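PDB 4MNN: glutaredoxin related protein from Sulfolobus solfataricus, which probably acts as a thiol-disulfide oxidoreductase, an atypical protein disulfide oxidoreductase of the glutaredoxin family built on thioredoxin folds. Local coordinates for residues D18-Q23 with Y36-T41. Numbering follows the deposited sequence.
Sequences DITIQQ and YVNVET
Strands 19-23 and 38-41 run parallel, their axes 20° apart, with Ile-21 beside Val-39 and bonded to the residues on either side of it: Ile-21 N to Asn-38 O (3.0 Å) and Glu-40 N to Ile-21 O (2.8 Å). Gln-23 N to Glu-40 O (2.8 Å) continues the pattern. At the start of the pairing a water takes over: it donates to Ile-19 O and accepts from Asn-38 N. Gln-22 and Glu-40 run side by side on one face, both chains extended beyond CG. Gln-22 NE2 donates to Glu-40 OE1 at 2.8 Å, reaching it from above the carboxylate plane; the two flat groups are turned 64° apart. The other carboxylate oxygen, Glu-40 OE2, rests 3.6 Å from the methyl CG2 of Thr-20. A leucine in place of Gln-22 would probably leave Glu-40 OE1 without this donor and the carboxylate freer to turn. Ahead of strand 38-41, Val-37 touches Ile-19 through CG1 and Ile-21 through CG2, which meets Ile-21 CD1 at 4.0 Å. On the face of Ile-21 and Val-39, Gln-23 bends at chi2 (88°), which brings NE2 to Thr-41 OG1 at 3.0 Å, with the hydroxyl oxygen in its amide plane. Asp-27 and Gly-26 also bind this amide, tying it to the start of helix 27-33. Phe-33 of that helix covers Ile-21 and Val-39. The two strands and the helix form a beta-alpha-beta unit at the edge of the sheet, characteristic of the thioredoxin fold.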
# COMPACT_ATOMS: atom_id res chain seq x y z
N ASP A 18 16.57 -2.69 -4.04
CA ASP A 18 16.53 -1.25 -4.30
C ASP A 18 15.11 -0.71 -4.05
O ASP A 18 14.62 0.16 -4.79
CB ASP A 18 16.97 -0.94 -5.72
CG ASP A 18 15.96 -1.39 -6.74
OD1 ASP A 18 15.22 -2.35 -6.45
OD2 ASP A 18 15.91 -0.79 -7.85
N ILE A 19 14.45 -1.25 -3.03
CA ILE A 19 13.13 -0.75 -2.67
C ILE A 19 13.41 0.66 -2.14
O ILE A 19 14.43 0.91 -1.47
CB ILE A 19 12.50 -1.60 -1.54
CG1 ILE A 19 11.58 -2.67 -2.12
CG2 ILE A 19 11.68 -0.71 -0.59
CD1 ILE A 19 10.21 -2.15 -2.60
N THR A 20 12.54 1.61 -2.49
CA THR A 20 12.69 2.98 -2.01
C THR A 20 11.32 3.42 -1.49
O THR A 20 10.33 3.23 -2.19
CB THR A 20 13.10 3.96 -3.12
OG1 THR A 20 14.41 3.63 -3.60
CG2 THR A 20 13.16 5.39 -2.55
N ILE A 21 11.28 3.99 -0.29
CA ILE A 21 10.03 4.47 0.30
C ILE A 21 10.08 5.99 0.35
O ILE A 21 11.09 6.54 0.79
CB ILE A 21 9.88 3.95 1.75
CG1 ILE A 21 9.48 2.48 1.74
CG2 ILE A 21 8.89 4.80 2.54
CD1 ILE A 21 9.57 1.84 3.10
N GLN A 22 9.03 6.66 -0.12
CA GLN A 22 8.99 8.11 0.01
C GLN A 22 7.87 8.34 1.00
O GLN A 22 6.77 7.82 0.83
CB GLN A 22 8.63 8.81 -1.30
CG GLN A 22 9.58 8.51 -2.44
CD GLN A 22 9.25 9.35 -3.65
OE1 GLN A 22 8.08 9.54 -3.97
NE2 GLN A 22 10.26 9.86 -4.32
N GLN A 23 8.10 9.14 2.02
CA GLN A 23 7.03 9.31 2.99
C GLN A 23 7.01 10.69 3.58
O GLN A 23 7.99 11.40 3.46
CB GLN A 23 7.24 8.34 4.15
CG GLN A 23 8.49 8.67 5.02
CD GLN A 23 8.20 9.65 6.17
OE1 GLN A 23 7.10 9.65 6.75
NE2 GLN A 23 9.18 10.47 6.52
N TYR A 36 17.37 -0.11 6.91
CA TYR A 36 17.33 -1.20 5.94
C TYR A 36 17.06 -0.88 4.48
O TYR A 36 17.49 -1.64 3.61
CB TYR A 36 16.31 -2.28 6.37
CG TYR A 36 16.42 -2.63 7.82
CD1 TYR A 36 15.58 -2.07 8.76
CD2 TYR A 36 17.47 -3.42 8.27
CE1 TYR A 36 15.78 -2.26 10.11
CE2 TYR A 36 17.69 -3.62 9.62
CZ TYR A 36 16.85 -3.04 10.54
OH TYR A 36 17.10 -3.20 11.88
N VAL A 37 16.30 0.18 4.20
CA VAL A 37 15.97 0.53 2.82
C VAL A 37 16.13 2.04 2.64
O VAL A 37 16.26 2.77 3.62
CB VAL A 37 14.53 0.15 2.42
CG1 VAL A 37 14.33 -1.37 2.51
CG2 VAL A 37 13.50 0.90 3.36
N ASN A 38 16.11 2.51 1.39
CA ASN A 38 16.25 3.95 1.18
C ASN A 38 14.93 4.58 1.56
O ASN A 38 13.88 4.09 1.15
CB ASN A 38 16.52 4.24 -0.30
CG ASN A 38 17.80 3.57 -0.80
OD1 ASN A 38 18.83 3.62 -0.14
ND2 ASN A 38 17.74 2.95 -1.97
N VAL A 39 15.00 5.65 2.34
CA VAL A 39 13.80 6.38 2.74
C VAL A 39 13.97 7.86 2.36
O VAL A 39 14.95 8.49 2.75
CB VAL A 39 13.56 6.29 4.27
CG1 VAL A 39 12.31 7.09 4.65
CG2 VAL A 39 13.38 4.82 4.70
N GLU A 40 13.04 8.40 1.58
CA GLU A 40 13.05 9.81 1.20
C GLU A 40 11.90 10.46 1.94
O GLU A 40 10.80 9.91 1.95
CB GLU A 40 12.80 9.97 -0.30
CG GLU A 40 13.91 9.43 -1.16
CD GLU A 40 13.54 9.50 -2.64
OE1 GLU A 40 12.69 10.36 -3.01
OE2 GLU A 40 14.11 8.72 -3.40
N THR A 41 12.12 11.61 2.55
CA THR A 41 11.06 12.27 3.29
C THR A 41 10.61 13.44 2.45
O THR A 41 11.40 14.33 2.12
CB THR A 41 11.54 12.72 4.71
OG1 THR A 41 11.82 11.54 5.51
CG2 THR A 41 10.44 13.54 5.42
O HOH W 1 16.86 0.25 -0.58